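Local structure of protein involved in catabolism of external DNA (Legionella pneumophila subsp. pneumophila, 2OO3) at residues 34-45 against 110-120; 13-22 against 235-243. The protein probably transfers a methyl group from S-adenosyl-L-methionine to N6 of one adenine (position 2030) of 23S ribosomal RNA. One frame throughout, in Å; residues are numbered along the deposited sequence.

Interaction 1: residues 34-45 against 110-120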
loop_
_atom_site.group_PDB
_atom_site.type_symbol
_atom_site.label_atom_id
_atom_site.label_comp_id
_atom_site.label_asym_id
_atom_site.label_seq_id
_atom_site.Cartn_x
_atom_site.Cartn_y
_atom_site.Cartn_z
ATOM N N ASP A 34 -20.912 -7.476 -2.989
ATOM C CA ASP A 34 -21.596 -6.712 -4.021
ATOM C C ASP A 34 -22.360 -5.533 -3.406
ATOM O O ASP A 34 -23.604 -5.409 -3.531
ATOM C CB ASP A 34 -22.545 -7.613 -4.833
ATOM C CG ASP A 34 -23.030 -6.948 -6.096
ATOM O OD1 ASP A 34 -22.297 -6.080 -6.629
ATOM O OD2 ASP A 34 -24.137 -7.278 -6.568
ATOM N N LYS A 35 -21.621 -4.681 -2.726
ATOM C CA LYS A 35 -22.113 -3.401 -2.246
ATOM C C LYS A 35 -20.944 -2.450 -2.503
ATOM O O LYS A 35 -19.793 -2.891 -2.404
ATOM C CB LYS A 35 -22.413 -3.437 -0.732
ATOM C CG LYS A 35 -23.674 -4.215 -0.334
ATOM C CD LYS A 35 -24.957 -3.528 -0.733
ATOM C CE LYS A 35 -26.185 -4.432 -0.423
ATOM N NZ LYS A 35 -26.736 -4.379 0.999
ATOM N N PRO A 36 -21.234 -1.176 -2.838
ATOM C CA PRO A 36 -20.192 -0.210 -3.166
ATOM C C PRO A 36 -19.215 -0.045 -2.037
ATOM O O PRO A 36 -19.567 -0.177 -0.858
ATOM C CB PRO A 36 -20.955 1.105 -3.385
ATOM C CG PRO A 36 -22.327 0.844 -2.962
ATOM C CD PRO A 36 -22.583 -0.592 -2.979
ATOM N N LEU A 37 -17.981 0.209 -2.434
ATOM C CA LEU A 37 -16.861 0.435 -1.549
ATOM C C LEU A 37 -16.361 1.845 -1.808
ATOM O O LEU A 37 -16.238 2.285 -2.976
ATOM C CB LEU A 37 -15.753 -0.620 -1.843
ATOM C CG LEU A 37 -14.407 -0.543 -1.107
ATOM C CD1 LEU A 37 -14.544 -0.880 0.385
ATOM C CD2 LEU A 37 -13.363 -1.477 -1.740
ATOM N N PHE A 38 -16.103 2.580 -0.729
ATOM C CA PHE A 38 -15.336 3.819 -0.822
ATOM C C PHE A 38 -13.832 3.480 -0.729
ATOM O O PHE A 38 -13.396 2.820 0.229
ATOM C CB PHE A 38 -15.719 4.728 0.356
ATOM C CG PHE A 38 -15.036 6.060 0.353
ATOM C CD1 PHE A 38 -15.065 6.866 -0.778
ATOM C CD2 PHE A 38 -14.404 6.531 1.491
ATOM C CE1 PHE A 38 -14.472 8.102 -0.796
ATOM C CE2 PHE A 38 -13.777 7.806 1.480
ATOM C CZ PHE A 38 -13.803 8.573 0.338
ATOM N N TYR A 39 -13.050 3.932 -1.703
ATOM C CA TYR A 39 -11.616 3.696 -1.668
ATOM C C TYR A 39 -10.950 5.065 -1.550
ATOM O O TYR A 39 -11.108 5.909 -2.423
ATOM C CB TYR A 39 -11.155 2.965 -2.939
ATOM C CG TYR A 39 -9.656 2.847 -3.035
ATOM C CD1 TYR A 39 -8.968 1.847 -2.311
ATOM C CD2 TYR A 39 -8.910 3.721 -3.830
ATOM C CE1 TYR A 39 -7.585 1.731 -2.384
ATOM C CE2 TYR A 39 -7.495 3.601 -3.920
ATOM C CZ TYR A 39 -6.862 2.611 -3.187
ATOM O OH TYR A 39 -5.495 2.452 -3.239
ATOM N N LEU A 40 -10.236 5.274 -0.453
ATOM C CA LEU A 40 -9.563 6.559 -0.190
ATOM C C LEU A 40 -8.039 6.408 -0.109
ATOM O O LEU A 40 -7.533 5.615 0.716
ATOM C CB LEU A 40 -10.116 7.178 1.119
ATOM C CG LEU A 40 -9.386 8.395 1.696
ATOM C CD1 LEU A 40 -9.489 9.567 0.716
ATOM C CD2 LEU A 40 -10.023 8.747 2.999
ATOM N N GLU A 41 -7.312 7.154 -0.952
ATOM C CA GLU A 41 -5.871 7.270 -0.811
ATOM C C GLU A 41 -5.487 8.634 -0.329
ATOM O O GLU A 41 -5.880 9.641 -0.918
ATOM C CB GLU A 41 -5.130 6.987 -2.117
ATOM C CG GLU A 41 -5.027 5.531 -2.484
ATOM C CD GLU A 41 -4.251 5.345 -3.788
ATOM O OE1 GLU A 41 -4.461 4.349 -4.513
ATOM O OE2 GLU A 41 -3.435 6.235 -4.084
ATOM N N THR A 42 -4.678 8.675 0.728
ATOM C CA THR A 42 -4.234 9.948 1.321
ATOM C C THR A 42 -3.016 10.538 0.562
ATOM O O THR A 42 -2.804 11.742 0.552
ATOM C CB THR A 42 -3.850 9.731 2.829
ATOM O OG1 THR A 42 -3.011 8.572 2.924
ATOM C CG2 THR A 42 -5.083 9.453 3.720
ATOM N N HIS A 43 -2.197 9.691 -0.057
ATOM C CA HIS A 43 -0.968 10.151 -0.723
ATOM C C HIS A 43 -0.880 9.408 -2.070
ATOM O O HIS A 43 -0.134 8.399 -2.186
ATOM C CB HIS A 43 0.294 9.793 0.087
ATOM C CG HIS A 43 0.373 10.378 1.467
ATOM N ND1 HIS A 43 -0.331 9.869 2.536
ATOM C CD2 HIS A 43 1.138 11.382 1.966
ATOM C CE1 HIS A 43 -0.032 10.558 3.631
ATOM N NE2 HIS A 43 0.850 11.489 3.311
ATOM N N SER A 44 -1.621 9.856 -3.084
ATOM C CA SER A 44 -1.716 9.101 -4.336
ATOM C C SER A 44 -0.517 9.173 -5.296
ATOM O O SER A 44 -0.369 8.305 -6.161
ATOM C CB SER A 44 -2.989 9.493 -5.089
ATOM O OG SER A 44 -4.097 9.316 -4.241
ATOM N N GLY A 45 0.298 10.215 -5.180
ATOM C CA GLY A 45 1.421 10.427 -6.083
ATOM C C GLY A 45 0.967 10.670 -7.519
ATOM O O GLY A 45 -0.138 11.136 -7.759
ATOM N N LEU A 110 -11.106 -2.471 -8.712
ATOM C CA LEU A 110 -12.385 -1.978 -8.222
ATOM C C LEU A 110 -13.457 -2.037 -9.304
ATOM O O LEU A 110 -13.147 -2.354 -10.458
ATOM C CB LEU A 110 -12.238 -0.568 -7.622
ATOM C CG LEU A 110 -11.510 -0.585 -6.259
ATOM C CD1 LEU A 110 -11.290 0.838 -5.755
ATOM C CD2 LEU A 110 -12.299 -1.347 -5.236
ATOM N N ARG A 111 -14.711 -1.754 -8.923
ATOM C CA ARG A 111 -15.851 -1.935 -9.825
ATOM C C ARG A 111 -16.512 -0.597 -10.158
ATOM O O ARG A 111 -16.280 0.410 -9.479
ATOM C CB ARG A 111 -16.854 -2.896 -9.169
ATOM C CG ARG A 111 -16.151 -4.167 -8.790
ATOM C CD ARG A 111 -16.642 -4.805 -7.545
ATOM N NE ARG A 111 -16.766 -3.925 -6.379
ATOM C CZ ARG A 111 -17.480 -4.276 -5.315
ATOM N NH1 ARG A 111 -18.067 -5.471 -5.325
ATOM N NH2 ARG A 111 -17.628 -3.468 -4.268
ATOM N N SER A 112 -17.358 -0.590 -11.185
ATOM C CA SER A 112 -18.065 0.625 -11.559
ATOM C C SER A 112 -18.896 1.176 -10.425
ATOM O O SER A 112 -19.100 2.395 -10.361
ATOM C CB SER A 112 -18.959 0.386 -12.781
ATOM O OG SER A 112 -19.797 -0.734 -12.568
ATOM N N GLN A 113 -19.373 0.313 -9.512
ATOM C CA GLN A 113 -20.209 0.820 -8.397
ATOM C C GLN A 113 -19.407 1.495 -7.271
ATOM O O GLN A 113 -19.972 2.115 -6.378
ATOM C CB GLN A 113 -21.059 -0.313 -7.783
ATOM C CG GLN A 113 -20.177 -1.326 -7.044
ATOM C CD GLN A 113 -20.925 -2.539 -6.597
ATOM O OE1 GLN A 113 -21.734 -2.454 -5.658
ATOM N NE2 GLN A 113 -20.665 -3.696 -7.243
ATOM N N ASP A 114 -18.099 1.347 -7.282
ATOM C CA ASP A 114 -17.282 1.790 -6.146
ATOM C C ASP A 114 -16.967 3.249 -6.328
ATOM O O ASP A 114 -17.271 3.831 -7.380
ATOM C CB ASP A 114 -15.997 0.939 -6.039
ATOM C CG ASP A 114 -16.301 -0.538 -5.807
ATOM O OD1 ASP A 114 -17.238 -0.831 -5.013
ATOM O OD2 ASP A 114 -15.618 -1.422 -6.404
ATOM N N ARG A 115 -16.360 3.871 -5.332
ATOM C CA ARG A 115 -15.972 5.277 -5.488
ATOM C C ARG A 115 -14.559 5.458 -5.014
ATOM O O ARG A 115 -14.256 5.138 -3.846
ATOM C CB ARG A 115 -16.889 6.197 -4.679
ATOM C CG ARG A 115 -16.547 7.649 -4.796
ATOM C CD ARG A 115 -17.695 8.539 -4.302
ATOM N NE ARG A 115 -18.017 8.247 -2.911
ATOM C CZ ARG A 115 -17.649 8.986 -1.864
ATOM N NH1 ARG A 115 -16.932 10.097 -2.028
ATOM N NH2 ARG A 115 -18.008 8.602 -0.642
ATOM N N LEU A 116 -13.704 5.958 -5.908
ATOM C CA LEU A 116 -12.280 6.178 -5.585
ATOM C C LEU A 116 -12.064 7.653 -5.337
ATOM O O LEU A 116 -12.475 8.505 -6.130
ATOM C CB LEU A 116 -11.343 5.727 -6.725
ATOM C CG LEU A 116 -11.259 4.226 -7.085
ATOM C CD1 LEU A 116 -12.495 3.757 -7.852
ATOM C CD2 LEU A 116 -9.974 3.947 -7.875
ATOM N N TYR A 117 -11.369 7.953 -4.261
ATOM C CA TYR A 117 -11.052 9.301 -3.943
ATOM C C TYR A 117 -9.535 9.384 -3.715
ATOM O O TYR A 117 -8.988 8.803 -2.753
ATOM C CB TYR A 117 -11.824 9.672 -2.695
ATOM C CG TYR A 117 -11.880 11.133 -2.421
ATOM C CD1 TYR A 117 -13.088 11.845 -2.570
ATOM C CD2 TYR A 117 -10.745 11.825 -1.982
ATOM C CE1 TYR A 117 -13.147 13.199 -2.284
ATOM C CE2 TYR A 117 -10.803 13.175 -1.697
ATOM C CZ TYR A 117 -12.005 13.842 -1.851
ATOM O OH TYR A 117 -12.071 15.153 -1.548
ATOM N N LEU A 118 -8.852 10.102 -4.601
ATOM C CA LEU A 118 -7.397 10.115 -4.598
ATOM C C LEU A 118 -6.896 11.507 -4.248
ATOM O O LEU A 118 -7.309 12.486 -4.880
ATOM C CB LEU A 118 -6.869 9.735 -5.985
ATOM C CG LEU A 118 -7.419 8.429 -6.594
ATOM C CD1 LEU A 118 -6.964 8.210 -8.048
ATOM C CD2 LEU A 118 -7.083 7.175 -5.669
ATOM N N CYS A 119 -5.995 11.594 -3.275
ATOM C CA CYS A 119 -5.494 12.905 -2.810
ATOM C C CYS A 119 -4.023 13.021 -3.121
ATOM O O CYS A 119 -3.262 12.085 -2.855
ATOM C CB CYS A 119 -5.661 13.076 -1.293
ATOM S SG CYS A 119 -7.391 12.936 -0.679
ATOM N N GLU A 120 -3.611 14.175 -3.622
ATOM C CA GLU A 120 -2.194 14.425 -3.815
ATOM C C GLU A 120 -1.874 15.898 -3.562
ATOM O O GLU A 120 -2.463 16.776 -4.178
ATOM C CB GLU A 120 -1.731 13.997 -5.232
ATOM C CG GLU A 120 -0.265 14.387 -5.578
ATOM C CD GLU A 120 0.762 13.906 -4.528
ATOM O OE1 GLU A 120 0.628 12.771 -3.974
ATOM O OE2 GLU A 120 1.711 14.682 -4.255
HETATM O O HOH W 1 -24.420 -2.931 -5.728
#

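Interaction 2: residues 13-22 against 235-243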
loop_
_atom_site.group_PDB
_atom_site.type_symbol
_atom_site.label_atom_id
_atom_site.label_comp_id
_atom_site.label_asym_id
_atom_site.label_seq_id
_atom_site.Cartn_x
_atom_site.Cartn_y
_atom_site.Cartn_z
ATOM N N ASN A 13 10.632 -0.149 -5.970
ATOM C CA ASN A 13 11.582 -0.718 -4.984
ATOM C C ASN A 13 10.908 -1.827 -4.138
ATOM O O ASN A 13 9.701 -2.106 -4.312
ATOM C CB ASN A 13 12.265 0.372 -4.119
ATOM C CG ASN A 13 11.315 1.026 -3.100
ATOM O OD1 ASN A 13 10.122 0.809 -3.128
ATOM N ND2 ASN A 13 11.870 1.831 -2.185
ATOM N N PHE A 14 11.670 -2.471 -3.243
ATOM C CA PHE A 14 11.133 -3.595 -2.483
ATOM C C PHE A 14 9.900 -3.203 -1.669
ATOM O O PHE A 14 8.982 -4.029 -1.477
ATOM C CB PHE A 14 12.229 -4.238 -1.587
ATOM C CG PHE A 14 12.478 -3.487 -0.309
ATOM C CD1 PHE A 14 11.868 -3.887 0.860
ATOM C CD2 PHE A 14 13.268 -2.348 -0.294
ATOM C CE1 PHE A 14 12.080 -3.206 2.057
ATOM C CE2 PHE A 14 13.491 -1.649 0.910
ATOM C CZ PHE A 14 12.886 -2.076 2.073
ATOM N N ALA A 15 9.852 -1.959 -1.197
ATOM C CA ALA A 15 8.734 -1.476 -0.387
ATOM C C ALA A 15 7.474 -1.327 -1.210
ATOM O O ALA A 15 6.381 -1.674 -0.745
ATOM C CB ALA A 15 9.081 -0.138 0.236
ATOM N N ASP A 16 7.614 -0.790 -2.425
ATOM C CA ASP A 16 6.493 -0.783 -3.379
ATOM C C ASP A 16 5.956 -2.179 -3.619
ATOM O O ASP A 16 4.764 -2.392 -3.676
ATOM C CB ASP A 16 6.910 -0.169 -4.715
ATOM C CG ASP A 16 6.672 1.352 -4.763
ATOM O OD1 ASP A 16 6.185 1.928 -3.754
ATOM O OD2 ASP A 16 6.974 1.962 -5.826
ATOM N N VAL A 17 6.845 -3.148 -3.780
ATOM C CA VAL A 17 6.395 -4.493 -4.092
ATOM C C VAL A 17 5.497 -5.037 -2.978
ATOM O O VAL A 17 4.341 -5.459 -3.233
ATOM C CB VAL A 17 7.581 -5.461 -4.361
ATOM C CG1 VAL A 17 7.057 -6.919 -4.504
ATOM C CG2 VAL A 17 8.313 -5.038 -5.623
ATOM N N ILE A 18 5.992 -5.005 -1.732
ATOM C CA ILE A 18 5.166 -5.540 -0.654
ATOM C C ILE A 18 3.898 -4.706 -0.403
ATOM O O ILE A 18 2.799 -5.247 -0.166
ATOM C CB ILE A 18 5.939 -5.827 0.656
ATOM C CG1 ILE A 18 4.974 -6.399 1.734
ATOM C CG2 ILE A 18 6.588 -4.575 1.210
ATOM C CD1 ILE A 18 4.252 -7.757 1.341
ATOM N N LYS A 19 4.022 -3.395 -0.481
ATOM C CA LYS A 19 2.851 -2.531 -0.293
ATOM C C LYS A 19 1.767 -2.779 -1.364
ATOM O O LYS A 19 0.555 -2.855 -1.062
ATOM C CB LYS A 19 3.322 -1.068 -0.205
ATOM C CG LYS A 19 2.541 -0.047 -0.945
ATOM C CD LYS A 19 3.168 1.379 -0.895
ATOM C CE LYS A 19 4.692 1.394 -0.792
ATOM N NZ LYS A 19 5.223 2.787 -0.882
ATOM N N HIS A 20 2.184 -2.916 -2.617
ATOM C CA HIS A 20 1.210 -3.062 -3.699
ATOM C C HIS A 20 0.591 -4.456 -3.774
ATOM O O HIS A 20 -0.575 -4.581 -4.083
ATOM C CB HIS A 20 1.815 -2.642 -5.035
ATOM C CG HIS A 20 2.070 -1.161 -5.131
ATOM N ND1 HIS A 20 3.081 -0.629 -5.904
ATOM C CD2 HIS A 20 1.428 -0.100 -4.570
ATOM C CE1 HIS A 20 3.050 0.691 -5.824
ATOM N NE2 HIS A 20 2.064 1.037 -5.014
ATOM N N ILE A 21 1.357 -5.499 -3.456
ATOM C CA ILE A 21 0.767 -6.827 -3.396
ATOM C C ILE A 21 -0.252 -6.850 -2.272
ATOM O O ILE A 21 -1.357 -7.406 -2.453
ATOM C CB ILE A 21 1.832 -7.937 -3.155
ATOM C CG1 ILE A 21 2.811 -7.941 -4.333
ATOM C CG2 ILE A 21 1.142 -9.310 -2.968
ATOM C CD1 ILE A 21 4.057 -8.841 -4.117
ATOM N N THR A 22 0.122 -6.259 -1.121
ATOM C CA THR A 22 -0.805 -6.107 0.022
ATOM C C THR A 22 -2.096 -5.425 -0.418
ATOM O O THR A 22 -3.182 -5.933 -0.163
ATOM C CB THR A 22 -0.158 -5.349 1.179
ATOM O OG1 THR A 22 0.952 -6.138 1.667
ATOM C CG2 THR A 22 -1.150 -5.157 2.327
ATOM N N MET A 235 16.644 3.021 4.261
ATOM C CA MET A 235 15.524 2.173 4.637
ATOM C C MET A 235 15.923 0.711 4.583
ATOM O O MET A 235 16.106 0.151 3.500
ATOM C CB MET A 235 14.331 2.449 3.702
ATOM C CG MET A 235 13.035 1.658 4.016
ATOM S SD MET A 235 11.633 2.118 2.921
ATOM C CE MET A 235 12.198 1.811 1.299
ATOM N N THR A 236 16.039 0.058 5.730
ATOM C CA THR A 236 16.525 -1.333 5.716
ATOM C C THR A 236 15.367 -2.324 5.701
ATOM O O THR A 236 15.564 -3.547 5.587
ATOM C CB THR A 236 17.338 -1.601 6.972
ATOM O OG1 THR A 236 16.533 -1.218 8.095
ATOM C CG2 THR A 236 18.622 -0.753 6.932
ATOM N N GLY A 237 14.157 -1.795 5.847
ATOM C CA GLY A 237 12.975 -2.659 5.870
ATOM C C GLY A 237 11.772 -1.771 5.864
ATOM O O GLY A 237 11.894 -0.535 5.893
ATOM N N CYS A 238 10.593 -2.384 5.859
ATOM C CA CYS A 238 9.372 -1.584 5.921
ATOM C C CYS A 238 8.233 -2.462 6.403
ATOM O O CYS A 238 8.395 -3.685 6.554
ATOM C CB CYS A 238 9.068 -1.028 4.510
ATOM S SG CYS A 238 8.508 -2.300 3.368
ATOM N N GLY A 239 7.076 -1.867 6.631
ATOM C CA GLY A 239 5.942 -2.666 7.096
ATOM C C GLY A 239 4.620 -2.073 6.735
ATOM O O GLY A 239 4.562 -0.958 6.176
ATOM N N LEU A 240 3.558 -2.828 7.003
ATOM C CA LEU A 240 2.190 -2.256 6.950
ATOM C C LEU A 240 1.398 -2.645 8.194
ATOM O O LEU A 240 1.563 -3.737 8.736
ATOM C CB LEU A 240 1.435 -2.628 5.650
ATOM C CG LEU A 240 2.125 -2.176 4.343
ATOM C CD1 LEU A 240 2.869 -3.342 3.667
ATOM C CD2 LEU A 240 1.119 -1.600 3.373
ATOM N N TRP A 241 0.587 -1.705 8.660
ATOM C CA TRP A 241 -0.277 -1.895 9.802
ATOM C C TRP A 241 -1.708 -1.854 9.277
ATOM O O TRP A 241 -2.097 -0.883 8.622
ATOM C CB TRP A 241 -0.037 -0.785 10.837
ATOM C CG TRP A 241 -0.815 -1.056 12.105
ATOM C CD1 TRP A 241 -2.159 -0.929 12.289
ATOM C CD2 TRP A 241 -0.284 -1.534 13.334
ATOM N NE1 TRP A 241 -2.507 -1.286 13.574
ATOM C CE2 TRP A 241 -1.368 -1.671 14.233
ATOM C CE3 TRP A 241 1.014 -1.865 13.771
ATOM C CZ2 TRP A 241 -1.201 -2.130 15.556
ATOM C CZ3 TRP A 241 1.181 -2.321 15.110
ATOM C CH2 TRP A 241 0.074 -2.462 15.965
ATOM N N ILE A 242 -2.470 -2.919 9.523
ATOM C CA ILE A 242 -3.824 -3.018 8.982
ATOM C C ILE A 242 -4.799 -3.167 10.129
ATOM O O ILE A 242 -4.606 -4.018 10.997
ATOM C CB ILE A 242 -3.979 -4.203 7.948
ATOM C CG1 ILE A 242 -3.024 -3.990 6.759
ATOM C CG2 ILE A 242 -5.424 -4.275 7.439
ATOM C CD1 ILE A 242 -2.712 -5.197 5.949
ATOM N N ILE A 243 -5.783 -2.280 10.161
ATOM C CA ILE A 243 -6.903 -2.372 11.094
ATOM C C ILE A 243 -8.098 -2.974 10.365
ATOM O O ILE A 243 -8.423 -2.574 9.241
ATOM C CB ILE A 243 -7.289 -0.996 11.632
ATOM C CG1 ILE A 243 -6.076 -0.369 12.358
ATOM C CG2 ILE A 243 -8.522 -1.087 12.590
ATOM C CD1 ILE A 243 -6.245 1.149 12.721
#

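Interaction 1: residues 34-45 against 110-120
Phe38 to Glu41 pair in register with Arg115 to Leu118 as neighbouring parallel strands, their axes 10° apart. Backbone bonds pass alternately between the odd-numbered residues of both strands, beginning with Arg115 N to Leu37 O (2.8 Å) and ending with Cys119 N to Glu41 O; beyond the strand, Ser44 N donates to Cys119 O.

Polar side chains fasten both ends. Asp114 is gripped by four N-H groups: Leu37 N reaches OD1 (2.9 Å), Arg111 NH2 shares that oxygen, and Arg111 NE (2.8 Å) and N both meet OD2. The side-on salt bridge holds the guanidinium so that NH2 also reaches Lys35 O, at 2.9 Å from above the carbonyl plane, while NH1 bonds Lys33 O. Nearby, Gln113 NE2 points at Asp34 OD1 (3.0 Å), amide and carboxylate nearly perpendicular. At the far end Glu120 OE1 accepts from Gly45 N (2.8 Å); His43 and Glu120 are predicted S-adenosyl-L-methionine ligands, consistent with cofactor binding at the C-terminal ends of the parallel strands, as in class I (Rossmann-like) methyltransferases.

Side chains pack on both faces of the pair. Arg115, bent at its third torsion (59°), lays its guanidinium over the Phe38 ring (NH1 to CE1 3.4 Å), planes 24° apart, with NE held by Glu158; Tyr117 CB makes an apolar contact with the same ring. On the other face the contacts are apolar: Tyr39 CB meets Leu110 CD1 (3.5 Å), and its ring edge meets Leu118 CD2.

Helix 102-109 packs on the Tyr39, Leu116 and Leu118 face, helix 146-153 on that of Leu40 and Tyr117, and strands 161-165 and 139-142 flank the pair in the sheet.

Interaction 2: residues 13-22 against 235-243
Ile18 O is gripped twice by Thr22, whose OG1 (2.8 Å) and backbone N (3.0 Å) arrive from opposite faces of the carbonyl plane. With its hydroxyl tied back to the helix, Thr22 directs CG2 at the strand: it reaches Ile242 CD1 tip to tip at 3.9 Å, while OG1 lies against Leu240 CD1. Leu240 spreads both methyls against the helix, at Lys19 CA, and CD1 also slides past Ile18 CG1.

Nearer the start of the strand, Cys238 SG rests against both Ile18 CG2 (3.7 Å) and Ala15 CB, and lies obliquely beside the Phe14 ring. Helix 14-22 runs almost along strand 237-243, crossing it at -16° with the axes 8.8 Å apart. It covers one face of the antiparallel part of a Rossmann-like methyltransferase sheet, where glycines alternate with Cys238 and Leu240 at the start of the strand.

Phe14, with CG between its backbone N and carbonyl carbon (chi1 80°), turns its ring to the strand so that the ring edge, at CZ, meets Gly237 CA at 3.8 Å. Met235 comes from the opposite direction, its chain extended and then bent at chi3 (58°); CE touches Phe14 CE2 (3.7 Å), Ala15 CB and Asn13 ND2, and its sulfur makes an oblique Met-aromatic contact. Asn13 is the helix N-cap, OD1 accepting from Asp16 N (3.1 Å). Lys19 sends its amine away from the strand to salt bridges with Asp16 and Asp166, the predicted proton acceptor, and a cation-pi contact with Trp197; helix 249-263 packs alongside, touching Val17, Ile18 and Thr22.

From the N terminus, helix 14-30 comes first and opens the long loop that strand 237-243 closes as interaction 2. A short loop leads from this helix into strand 38-41, which opens a shorter loop closed by strand 115-119 in interaction 1. The second loop is therefore nested wholly inside the first. Both contacts reach the same eight-stranded sheet: interaction 1 joins two neighbouring strands of its parallel half, and interaction 2 lays the N-terminal helix on its antiparallel half; strands 161-165 and 193-200 separate strand 38-41 from strand 237-243 in the sheet. Their centres are about 20 Å apart and their nearest atoms about 7 Å, so the two do not touch.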